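Phospholethanolamine N-methyltransferase 2 (Haemonchus contortus, PDB 4KRI) probably methylates phosphomonomethylethanolamine and its dimethyl product with S-adenosylmethionine as methyl donor, in the phosphocholine biosynthesis of a parasitic nematode. Local coordinates at residues F138-Y149 with T274-E284; M112-D120 with T255-E263. One frame throughout, in Å; residues are numbered along the deposited sequence.

Overall arrangement
Contacts 1 and 2 are neighbouring parts of one interface, their centres about 13 Å apart, between the N-terminal region and the Rossmann-type methyltransferase domain. Both are largely buried. Contact 1 is strand against strand, 138-143 with 274-277, and relies on backbone hydrogen bonds supplemented by side-chain ones; contact 2 is helix against helix, 114-120 with 255-263, with no direct hydrogen bond, only side-chain packing and bridging waters. Helix 255-268 and strand 273-277 are consecutive in sequence, and both meet the N-terminal part; where the contacts touch, Leu258 packs on Val277 and Leu262 on Glu143. Each also reaches S-adenosylhomocysteine, contact 1 at the adenine and contact 2 at the ribose.

Contact 1: residues F138-Y149 with T274-E284; sequences FYAVNEVLDSVY and TYAVCDACEYE. With SAH (S-adenosyl-L-homocysteine), chain D.
An antiparallel strand pair joins the edge of the Rossmann-type methyltransferase sheet to the N-terminal region, with Val141 and Val277 as its hydrogen-bonded pair. Val141 N gives to Val277 O at 3.0 Å, and Val277 N returns a bond to Val141 O at 2.9 Å. Their branched side chains, suited to a buried strand, lie side by side and point the same way. Phe138 adds to this apolar patch: with CG anti to the backbone N (chi1 176°), its CZ lies 3.7 Å from Val277 CG1, the two side chains crossing at about a right angle.

Glu143 extends the pairing with its side chain. Its OE1 accepts from Tyr275 N at 2.9 Å, met from above the carboxylate plane, while a water links Asn142 OD1 and Glu143 N to Tyr275 O.

Strand 274-277 leads into the loop that, as in other Rossmann-type methyltransferases, reads the adenine. Asp279 OD1 accepts from N6 of S-adenosylhomocysteine at 3.0 Å. The adenine N1 is met by Ala280 N almost straight, at 177°. The same Asp279 OD1 takes Cys281 N in an Asx turn, consistent with the turn fixing the carboxylate's orientation toward N6. Tyr139 and Ala140 together face Thr160 in a classic beta bulge. Tyr139 reaches to Tyr283 and Glu284 beyond the adenine-binding turn: its OH accepts a bent bond from Glu284 N at 3.1 Å, and its ring and that of Tyr283 hardly overlap, centroids 5.6 Å apart and planes at 28°. Ala140, with only a methyl, places CB at the edge of the Tyr283 ring, 3.7 Å from CE1.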
loop_
_atom_site.group_PDB
_atom_site.type_symbol
_atom_site.label_atom_id
_atom_site.label_comp_id
_atom_site.label_asym_id
_atom_site.label_seq_id
_atom_site.Cartn_x
_atom_site.Cartn_y
_atom_site.Cartn_z
ATOM N N PHE A 138 8.199 -10.064 -1.910
ATOM C CA PHE A 138 7.005 -9.308 -2.274
ATOM C C PHE A 138 7.327 -8.042 -3.078
ATOM O O PHE A 138 8.268 -7.306 -2.751
ATOM C CB PHE A 138 6.227 -8.935 -1.006
ATOM C CG PHE A 138 5.025 -8.082 -1.269
ATOM C CD1 PHE A 138 3.832 -8.659 -1.698
ATOM C CD2 PHE A 138 5.093 -6.705 -1.114
ATOM C CE1 PHE A 138 2.718 -7.875 -1.953
ATOM C CE2 PHE A 138 3.976 -5.917 -1.367
ATOM C CZ PHE A 138 2.798 -6.499 -1.781
ATOM N N TYR A 139 6.550 -7.795 -4.137
ATOM C CA TYR A 139 6.631 -6.525 -4.855
ATOM C C TYR A 139 5.336 -5.709 -4.768
ATOM O O TYR A 139 5.363 -4.545 -4.364
ATOM C CB TYR A 139 7.047 -6.721 -6.318
ATOM C CG TYR A 139 7.201 -5.412 -7.050
ATOM C CD1 TYR A 139 8.337 -4.626 -6.880
ATOM C CD2 TYR A 139 6.207 -4.948 -7.898
ATOM C CE1 TYR A 139 8.471 -3.411 -7.541
ATOM C CE2 TYR A 139 6.338 -3.740 -8.563
ATOM C CZ TYR A 139 7.466 -2.982 -8.389
ATOM O OH TYR A 139 7.574 -1.781 -9.064
ATOM N N ALA A 140 4.212 -6.295 -5.166
ATOM C CA ALA A 140 2.946 -5.566 -5.114
ATOM C C ALA A 140 1.738 -6.476 -5.208
ATOM O O ALA A 140 1.833 -7.616 -5.656
ATOM C CB ALA A 140 2.876 -4.507 -6.220
ATOM N N VAL A 141 0.601 -5.955 -4.767
ATOM C CA VAL A 141 -0.692 -6.529 -5.116
ATOM C C VAL A 141 -1.479 -5.416 -5.780
ATOM O O VAL A 141 -1.649 -4.339 -5.207
ATOM C CB VAL A 141 -1.496 -6.979 -3.890
ATOM C CG1 VAL A 141 -2.775 -7.718 -4.361
ATOM C CG2 VAL A 141 -0.669 -7.881 -2.992
ATOM N N ASN A 142 -1.942 -5.666 -6.996
ATOM C CA ASN A 142 -2.777 -4.707 -7.699
ATOM C C ASN A 142 -4.166 -5.260 -7.919
ATOM O O ASN A 142 -4.387 -6.471 -7.838
ATOM C CB ASN A 142 -2.186 -4.368 -9.068
ATOM C CG ASN A 142 -0.963 -3.484 -8.973
ATOM O OD1 ASN A 142 -1.074 -2.268 -8.761
ATOM N ND2 ASN A 142 0.214 -4.081 -9.175
ATOM N N GLU A 143 -5.102 -4.368 -8.209
ATOM C CA GLU A 143 -6.422 -4.797 -8.666
ATOM C C GLU A 143 -6.432 -4.905 -10.177
ATOM O O GLU A 143 -5.817 -4.081 -10.865
ATOM C CB GLU A 143 -7.493 -3.779 -8.265
ATOM C CG GLU A 143 -7.650 -3.579 -6.769
ATOM C CD GLU A 143 -8.670 -2.495 -6.458
ATOM O OE1 GLU A 143 -8.370 -1.324 -6.745
ATOM O OE2 GLU A 143 -9.787 -2.800 -5.970
ATOM N N VAL A 144 -7.156 -5.902 -10.693
ATOM C CA VAL A 144 -7.432 -5.970 -12.118
ATOM C C VAL A 144 -8.408 -4.849 -12.463
ATOM O O VAL A 144 -9.543 -4.835 -11.979
ATOM C CB VAL A 144 -8.076 -7.317 -12.510
ATOM C CG1 VAL A 144 -8.365 -7.352 -14.018
ATOM C CG2 VAL A 144 -7.156 -8.448 -12.122
ATOM N N LEU A 145 -7.971 -3.893 -13.272
ATOM C CA LEU A 145 -8.767 -2.677 -13.471
ATOM C C LEU A 145 -10.000 -2.931 -14.340
ATOM O O LEU A 145 -11.049 -2.303 -14.144
ATOM C CB LEU A 145 -7.895 -1.539 -14.032
ATOM C CG LEU A 145 -6.845 -1.064 -13.027
ATOM C CD1 LEU A 145 -5.884 -0.077 -13.669
ATOM C CD2 LEU A 145 -7.515 -0.439 -11.818
ATOM N N ASP A 146 -9.886 -3.862 -15.280
ATOM C CA ASP A 146 -11.024 -4.226 -16.101
ATOM C C ASP A 146 -12.166 -4.644 -15.193
ATOM O O ASP A 146 -13.332 -4.347 -15.457
ATOM C CB ASP A 146 -10.639 -5.383 -17.018
ATOM C CG ASP A 146 -11.679 -5.671 -18.047
ATOM O OD1 ASP A 146 -11.722 -4.940 -19.066
ATOM O OD2 ASP A 146 -12.454 -6.639 -17.847
ATOM N N SER A 147 -11.833 -5.336 -14.117
ATOM C CA SER A 147 -12.880 -5.875 -13.252
ATOM C C SER A 147 -13.559 -4.766 -12.458
ATOM O O SER A 147 -14.756 -4.835 -12.196
ATOM C CB SER A 147 -12.295 -6.939 -12.320
ATOM O OG SER A 147 -11.842 -8.035 -13.093
ATOM N N VAL A 148 -12.799 -3.734 -12.093
ATOM C CA VAL A 148 -13.401 -2.590 -11.420
ATOM C C VAL A 148 -14.374 -1.869 -12.343
ATOM O O VAL A 148 -15.521 -1.567 -11.967
ATOM C CB VAL A 148 -12.319 -1.582 -10.962
ATOM C CG1 VAL A 148 -12.992 -0.328 -10.398
ATOM C CG2 VAL A 148 -11.406 -2.218 -9.901
ATOM N N TYR A 149 -13.929 -1.598 -13.564
ATOM C CA TYR A 149 -14.677 -0.710 -14.448
ATOM C C TYR A 149 -15.833 -1.368 -15.194
ATOM O O TYR A 149 -16.760 -0.677 -15.588
ATOM C CB TYR A 149 -13.732 -0.032 -15.446
ATOM C CG TYR A 149 -12.674 0.793 -14.745
ATOM C CD1 TYR A 149 -13.017 1.702 -13.757
ATOM C CD2 TYR A 149 -11.338 0.660 -15.080
ATOM C CE1 TYR A 149 -12.044 2.459 -13.117
ATOM C CE2 TYR A 149 -10.363 1.404 -14.444
ATOM C CZ TYR A 149 -10.719 2.308 -13.470
ATOM O OH TYR A 149 -9.735 3.061 -12.837
ATOM N N THR A 274 -9.197 3.366 -6.619
ATOM C CA THR A 274 -8.545 2.062 -6.759
ATOM C C THR A 274 -7.398 2.012 -5.743
ATOM O O THR A 274 -6.981 3.053 -5.241
ATOM C CB THR A 274 -8.026 1.824 -8.184
ATOM O OG1 THR A 274 -7.121 2.880 -8.547
ATOM C CG2 THR A 274 -9.217 1.733 -9.194
ATOM N N TYR A 275 -6.909 0.811 -5.441
ATOM C CA TYR A 275 -5.904 0.616 -4.395
ATOM C C TYR A 275 -4.816 -0.369 -4.829
ATOM O O TYR A 275 -5.056 -1.230 -5.678
ATOM C CB TYR A 275 -6.576 0.062 -3.137
ATOM C CG TYR A 275 -7.557 0.991 -2.453
ATOM C CD1 TYR A 275 -7.157 2.234 -1.986
ATOM C CD2 TYR A 275 -8.874 0.605 -2.244
ATOM C CE1 TYR A 275 -8.048 3.082 -1.330
ATOM C CE2 TYR A 275 -9.775 1.450 -1.587
ATOM C CZ TYR A 275 -9.360 2.680 -1.152
ATOM O OH TYR A 275 -10.262 3.493 -0.489
ATOM N N ALA A 276 -3.618 -0.249 -4.246
ATOM C CA ALA A 276 -2.545 -1.228 -4.483
ATOM C C ALA A 276 -1.748 -1.409 -3.199
ATOM O O ALA A 276 -1.550 -0.444 -2.463
ATOM C CB ALA A 276 -1.610 -0.774 -5.614
ATOM N N VAL A 277 -1.337 -2.642 -2.902
ATOM C CA VAL A 277 -0.404 -2.864 -1.803
ATOM C C VAL A 277 1.002 -2.728 -2.383
ATOM O O VAL A 277 1.370 -3.470 -3.293
ATOM C CB VAL A 277 -0.537 -4.285 -1.228
ATOM C CG1 VAL A 277 0.325 -4.440 0.020
ATOM C CG2 VAL A 277 -1.985 -4.596 -0.906
ATOM N N CYS A 278 1.779 -1.778 -1.874
ATOM C CA CYS A 278 3.176 -1.629 -2.303
ATOM C C CYS A 278 3.870 -0.636 -1.417
ATOM O O CYS A 278 3.228 0.073 -0.653
ATOM C CB CYS A 278 3.274 -1.167 -3.759
ATOM S SG CYS A 278 2.484 0.453 -4.102
ATOM N N ASP A 279 5.192 -0.616 -1.510
ATOM C CA ASP A 279 6.016 0.328 -0.767
ATOM C C ASP A 279 6.217 1.524 -1.694
ATOM O O ASP A 279 6.787 1.394 -2.774
ATOM C CB ASP A 279 7.355 -0.328 -0.417
ATOM C CG ASP A 279 8.243 0.561 0.437
ATOM O OD1 ASP A 279 8.116 1.802 0.361
ATOM O OD2 ASP A 279 9.086 0.011 1.181
ATOM N N ALA A 280 5.722 2.685 -1.279
ATOM C CA ALA A 280 5.716 3.864 -2.144
ATOM C C ALA A 280 7.126 4.360 -2.487
ATOM O O ALA A 280 7.310 5.133 -3.427
ATOM C CB ALA A 280 4.886 4.980 -1.512
ATOM N N CYS A 281 8.117 3.888 -1.743
ATOM C CA CYS A 281 9.513 4.199 -2.044
ATOM C C CYS A 281 10.116 3.335 -3.139
ATOM O O CYS A 281 11.183 3.658 -3.671
ATOM C CB CYS A 281 10.348 4.023 -0.793
ATOM S SG CYS A 281 10.109 5.373 0.317
ATOM N N GLU A 282 9.450 2.232 -3.463
ATOM C CA GLU A 282 9.990 1.260 -4.414
ATOM C C GLU A 282 9.183 1.167 -5.698
ATOM O O GLU A 282 9.736 0.980 -6.783
ATOM C CB GLU A 282 10.032 -0.135 -3.780
ATOM C CG GLU A 282 10.921 -0.271 -2.556
ATOM C CD GLU A 282 10.862 -1.672 -1.957
ATOM O OE1 GLU A 282 10.468 -1.802 -0.777
ATOM O OE2 GLU A 282 11.207 -2.644 -2.668
ATOM N N TYR A 283 7.870 1.285 -5.570
ATOM C CA TYR A 283 6.961 0.951 -6.650
ATOM C C TYR A 283 7.107 1.840 -7.879
ATOM O O TYR A 283 7.393 3.032 -7.772
ATOM C CB TYR A 283 5.525 0.994 -6.145
ATOM C CG TYR A 283 4.521 0.483 -7.134
ATOM C CD1 TYR A 283 4.260 -0.874 -7.241
ATOM C CD2 TYR A 283 3.824 1.353 -7.967
ATOM C CE1 TYR A 283 3.327 -1.355 -8.140
ATOM C CE2 TYR A 283 2.891 0.882 -8.875
ATOM C CZ TYR A 283 2.647 -0.475 -8.956
ATOM O OH TYR A 283 1.720 -0.964 -9.851
ATOM N N GLU A 284 6.897 1.238 -9.047
ATOM C CA GLU A 284 7.068 1.931 -10.316
ATOM C C GLU A 284 5.791 2.675 -10.708
ATOM O O GLU A 284 4.913 2.103 -11.358
ATOM C CB GLU A 284 7.444 0.920 -11.403
ATOM C CG GLU A 284 8.025 1.533 -12.673
ATOM C CD GLU A 284 9.504 1.852 -12.544
ATOM O OE1 GLU A 284 10.038 1.799 -11.414
ATOM O OE2 GLU A 284 10.139 2.146 -13.579
HETATM N N SAH D . -3.707 8.398 5.177
HETATM C CA SAH D . -4.597 7.545 6.008
HETATM C CB SAH D . -3.737 6.483 6.799
HETATM C CG SAH D . -2.802 7.000 7.886
HETATM S SD SAH D . -1.842 5.666 8.671
HETATM C C SAH D . -5.493 8.359 6.855
HETATM O O SAH D . -5.501 9.577 6.753
HETATM O OXT SAH D . -6.380 7.802 7.483
HETATM C "C5'" SAH D . -0.264 5.542 7.810
HETATM C "C4'" SAH D . -0.219 4.591 6.752
HETATM O "O4'" SAH D . 1.026 4.768 6.024
HETATM C "C3'" SAH D . -0.163 3.213 7.290
HETATM O "O3'" SAH D . -1.280 2.498 6.808
HETATM C "C2'" SAH D . 1.077 2.633 6.773
HETATM O "O2'" SAH D . 0.945 1.274 6.429
HETATM C "C1'" SAH D . 1.369 3.492 5.587
HETATM N N9 SAH D . 2.801 3.408 5.134
HETATM C C8 SAH D . 3.907 3.617 5.885
HETATM N N7 SAH D . 4.976 3.515 5.088
HETATM C C5 SAH D . 4.556 3.262 3.831
HETATM C C6 SAH D . 5.228 3.064 2.618
HETATM N N6 SAH D . 6.603 3.101 2.541
HETATM N N1 SAH D . 4.483 2.826 1.516
HETATM C C2 SAH D . 3.147 2.783 1.568
HETATM N N3 SAH D . 2.474 2.977 2.717
HETATM C C4 SAH D . 3.151 3.203 3.858
HETATM O O HOH W 1 6.665 -2.917 -2.615
HETATM O O HOH W 2 -4.028 -1.644 -8.169
HETATM O O HOH W 3 2.605 -3.588 -10.146
#

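Contact 2: residues M112-D120 with T255-E263; sequences MKKMAMLTD and TNMLAVALE. With SAH (S-adenosyl-L-homocysteine), chain D.
Apolar packing sets Met115, Ala116 and Thr119 against Thr255 and Leu262. Thr255 is a knob in a hole made by Met115, Ala116, Thr119 and Asp120: its CB rests 3.7 Å from Ala116 CB, and its CG2 points between Met115 SD and Thr119 CG2. Alanines at 116 and 259 keep both surfaces low. Met115, flexible enough to bend at chi2 and chi3, crosses Leu262 at about a right angle and sets CE 3.6 Å from Leu262 CD1. Met112 likewise folds over Glu263: its CG packs 3.6 Å from the aliphatic Glu263 CG and also lies 3.4 Å from the carboxylate carbon CD, while OE2 pairs with Lys267.

Helix 255-263 follows the strand ending near Asp252 in the Rossmann-type domain and runs nearly antiparallel to helix 114-120, the segment axes 9.0 Å apart. From its other side Met257 sends CG to 3.3 Å from O3' of S-adenosylhomocysteine.

Polar links run through water. Lys113, its aliphatic chain laid over Ala259 CB, places NZ 4.3 Å from Glu263 OE1, too far for a salt bridge, and one water joins the two. Another connects Met112 O with Ala259 O, a third Asp120 OD2 with Thr255 OG1 and Asn256 OD1. Asp120 also pairs with Arg177, and Thr255 OG1 bonds to Asp181. Thr119 OG1 donates to Met115 O at 2.7 Å and is also hydrogen-bonded with Trp159 NE1.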
loop_
_atom_site.group_PDB
_atom_site.type_symbol
_atom_site.label_atom_id
_atom_site.label_comp_id
_atom_site.label_asym_id
_atom_site.label_seq_id
_atom_site.Cartn_x
_atom_site.Cartn_y
_atom_site.Cartn_z
ATOM N N MET A 112 -12.996 -11.634 3.765
ATOM C CA MET A 112 -12.447 -10.391 3.233
ATOM C C MET A 112 -10.940 -10.248 3.419
ATOM O O MET A 112 -10.284 -9.528 2.661
ATOM C CB MET A 112 -13.174 -9.174 3.816
ATOM C CG MET A 112 -14.604 -8.994 3.311
ATOM S SD MET A 112 -14.809 -9.203 1.520
ATOM C CE MET A 112 -13.567 -8.064 0.911
ATOM N N LYS A 113 -10.389 -10.921 4.426
ATOM C CA LYS A 113 -8.953 -10.844 4.672
ATOM C C LYS A 113 -8.179 -11.798 3.770
ATOM O O LYS A 113 -6.964 -11.919 3.912
ATOM C CB LYS A 113 -8.614 -11.168 6.133
ATOM C CG LYS A 113 -9.358 -10.359 7.174
ATOM C CD LYS A 113 -9.124 -8.873 7.007
ATOM C CE LYS A 113 -9.887 -8.098 8.070
ATOM N NZ LYS A 113 -10.163 -6.706 7.629
ATOM N N LYS A 114 -8.872 -12.483 2.861
ATOM C CA LYS A 114 -8.226 -13.499 2.025
ATOM C C LYS A 114 -7.002 -12.976 1.273
ATOM O O LYS A 114 -5.960 -13.636 1.228
ATOM C CB LYS A 114 -9.208 -14.102 1.032
ATOM C CG LYS A 114 -8.675 -15.370 0.386
ATOM C CD LYS A 114 -8.512 -16.480 1.433
ATOM C CE LYS A 114 -7.937 -17.756 0.824
ATOM N NZ LYS A 114 -7.803 -18.875 1.811
ATOM N N MET A 115 -7.114 -11.794 0.680
ATOM C CA MET A 115 -5.972 -11.233 -0.041
ATOM C C MET A 115 -4.778 -11.091 0.896
ATOM O O MET A 115 -3.648 -11.431 0.537
ATOM C CB MET A 115 -6.336 -9.881 -0.663
ATOM C CG MET A 115 -5.210 -9.224 -1.453
ATOM S SD MET A 115 -4.061 -8.284 -0.416
ATOM C CE MET A 115 -5.064 -6.859 0.008
ATOM N N ALA A 116 -5.030 -10.598 2.100
ATOM C CA ALA A 116 -3.947 -10.384 3.060
ATOM C C ALA A 116 -3.330 -11.699 3.520
ATOM O O ALA A 116 -2.112 -11.816 3.633
ATOM C CB ALA A 116 -4.441 -9.574 4.257
ATOM N N MET A 117 -4.174 -12.692 3.783
ATOM C CA MET A 117 -3.688 -13.986 4.251
ATOM C C MET A 117 -2.891 -14.709 3.173
ATOM O O MET A 117 -1.887 -15.356 3.463
ATOM C CB MET A 117 -4.855 -14.864 4.719
ATOM C CG MET A 117 -5.736 -14.203 5.766
ATOM S SD MET A 117 -6.762 -15.386 6.675
ATOM C CE MET A 117 -6.973 -16.697 5.466
ATOM N N LEU A 118 -3.334 -14.595 1.925
ATOM C CA LEU A 118 -2.590 -15.181 0.816
ATOM C C LEU A 118 -1.232 -14.500 0.670
ATOM O O LEU A 118 -0.204 -15.172 0.496
ATOM C CB LEU A 118 -3.392 -15.073 -0.479
ATOM C CG LEU A 118 -4.493 -16.113 -0.651
ATOM C CD1 LEU A 118 -5.251 -15.820 -1.928
ATOM C CD2 LEU A 118 -3.885 -17.515 -0.703
ATOM N N THR A 119 -1.218 -13.172 0.770
ATOM C CA THR A 119 0.027 -12.424 0.639
ATOM C C THR A 119 1.022 -12.859 1.705
ATOM O O THR A 119 2.201 -13.096 1.410
ATOM C CB THR A 119 -0.228 -10.912 0.728
ATOM O OG1 THR A 119 -1.208 -10.554 -0.256
ATOM C CG2 THR A 119 1.053 -10.128 0.471
ATOM N N ASP A 120 0.550 -12.996 2.940
ATOM C CA ASP A 120 1.427 -13.451 4.015
ATOM C C ASP A 120 1.917 -14.874 3.757
ATOM O O ASP A 120 3.077 -15.193 4.005
ATOM C CB ASP A 120 0.713 -13.379 5.369
ATOM C CG ASP A 120 0.586 -11.958 5.892
ATOM O OD1 ASP A 120 1.344 -11.073 5.433
ATOM O OD2 ASP A 120 -0.268 -11.730 6.779
ATOM N N THR A 255 -1.076 -4.783 4.388
ATOM C CA THR A 255 -2.213 -5.553 3.898
ATOM C C THR A 255 -3.376 -5.523 4.879
ATOM O O THR A 255 -4.529 -5.611 4.462
ATOM C CB THR A 255 -1.860 -7.020 3.597
ATOM O OG1 THR A 255 -1.023 -7.533 4.638
ATOM C CG2 THR A 255 -1.151 -7.126 2.252
ATOM N N ASN A 256 -3.087 -5.423 6.173
ATOM C CA ASN A 256 -4.151 -5.246 7.161
ATOM C C ASN A 256 -4.992 -3.995 6.889
ATOM O O ASN A 256 -6.224 -4.045 6.936
ATOM C CB ASN A 256 -3.601 -5.180 8.584
ATOM C CG ASN A 256 -3.197 -6.528 9.121
ATOM O OD1 ASN A 256 -3.591 -7.562 8.591
ATOM N ND2 ASN A 256 -2.424 -6.522 10.210
ATOM N N MET A 257 -4.317 -2.886 6.598
ATOM C CA MET A 257 -4.978 -1.629 6.273
ATOM C C MET A 257 -5.767 -1.739 4.978
ATOM O O MET A 257 -6.956 -1.404 4.918
ATOM C CB MET A 257 -3.937 -0.510 6.102
ATOM C CG MET A 257 -3.320 -0.029 7.376
ATOM S SD MET A 257 -4.532 0.910 8.318
ATOM C CE MET A 257 -3.475 1.923 9.310
ATOM N N LEU A 258 -5.106 -2.207 3.925
ATOM C CA LEU A 258 -5.741 -2.179 2.621
ATOM C C LEU A 258 -6.865 -3.206 2.509
ATOM O O LEU A 258 -7.817 -3.006 1.756
ATOM C CB LEU A 258 -4.706 -2.353 1.505
ATOM C CG LEU A 258 -5.073 -1.500 0.289
ATOM C CD1 LEU A 258 -4.903 -0.034 0.628
ATOM C CD2 LEU A 258 -4.263 -1.872 -0.940
ATOM N N ALA A 259 -6.784 -4.293 3.277
ATOM C CA ALA A 259 -7.888 -5.250 3.300
ATOM C C ALA A 259 -9.198 -4.544 3.649
ATOM O O ALA A 259 -10.255 -4.854 3.074
ATOM C CB ALA A 259 -7.607 -6.356 4.304
ATOM N N VAL A 260 -9.123 -3.606 4.590
ATOM C CA VAL A 260 -10.297 -2.855 5.035
ATOM C C VAL A 260 -10.758 -1.870 3.967
ATOM O O VAL A 260 -11.945 -1.783 3.650
ATOM C CB VAL A 260 -10.011 -2.091 6.328
ATOM C CG1 VAL A 260 -11.233 -1.307 6.764
ATOM C CG2 VAL A 260 -9.572 -3.052 7.423
ATOM N N ALA A 261 -9.810 -1.132 3.406
ATOM C CA ALA A 261 -10.130 -0.197 2.337
ATOM C C ALA A 261 -10.817 -0.908 1.166
ATOM O O ALA A 261 -11.809 -0.418 0.628
ATOM C CB ALA A 261 -8.857 0.532 1.869
ATOM N N LEU A 262 -10.287 -2.075 0.791
ATOM C CA LEU A 262 -10.767 -2.826 -0.346
ATOM C C LEU A 262 -12.138 -3.390 -0.072
ATOM O O LEU A 262 -13.007 -3.314 -0.934
ATOM C CB LEU A 262 -9.784 -3.948 -0.706
ATOM C CG LEU A 262 -8.528 -3.451 -1.421
ATOM C CD1 LEU A 262 -7.406 -4.455 -1.275
ATOM C CD2 LEU A 262 -8.843 -3.255 -2.891
ATOM N N GLU A 263 -12.341 -3.927 1.133
ATOM C CA GLU A 263 -13.644 -4.484 1.498
ATOM C C GLU A 263 -14.701 -3.403 1.384
ATOM O O GLU A 263 -15.807 -3.636 0.874
ATOM C CB GLU A 263 -13.607 -4.988 2.941
ATOM C CG GLU A 263 -14.954 -5.444 3.472
ATOM C CD GLU A 263 -14.876 -5.949 4.901
ATOM O OE1 GLU A 263 -13.750 -6.090 5.428
ATOM O OE2 GLU A 263 -15.942 -6.206 5.496
HETATM N N SAH D . -3.707 8.398 5.177
HETATM C CA SAH D . -4.597 7.545 6.008
HETATM C CB SAH D . -3.737 6.483 6.799
HETATM C CG SAH D . -2.802 7.000 7.886
HETATM S SD SAH D . -1.842 5.666 8.671
HETATM C C SAH D . -5.493 8.359 6.855
HETATM O O SAH D . -5.501 9.577 6.753
HETATM O OXT SAH D . -6.380 7.802 7.483
HETATM C "C5'" SAH D . -0.264 5.542 7.810
HETATM C "C4'" SAH D . -0.219 4.591 6.752
HETATM O "O4'" SAH D . 1.026 4.768 6.024
HETATM C "C3'" SAH D . -0.163 3.213 7.290
HETATM O "O3'" SAH D . -1.280 2.498 6.808
HETATM C "C2'" SAH D . 1.077 2.633 6.773
HETATM O "O2'" SAH D . 0.945 1.274 6.429
HETATM C "C1'" SAH D . 1.369 3.492 5.587
HETATM N N9 SAH D . 2.801 3.408 5.134
HETATM C C8 SAH D . 3.907 3.617 5.885
HETATM N N7 SAH D . 4.976 3.515 5.088
HETATM C C5 SAH D . 4.556 3.262 3.831
HETATM C C6 SAH D . 5.228 3.064 2.618
HETATM N N6 SAH D . 6.603 3.101 2.541
HETATM N N1 SAH D . 4.483 2.826 1.516
HETATM C C2 SAH D . 3.147 2.783 1.568
HETATM N N3 SAH D . 2.474 2.977 2.717
HETATM C C4 SAH D . 3.151 3.203 3.858
HETATM O O HOH W 4 -10.663 -6.893 1.549
HETATM O O HOH W 5 -7.470 -6.137 8.207
HETATM O O HOH W 6 -11.274 -7.144 5.376
HETATM O O HOH W 7 -1.628 -9.096 6.812
#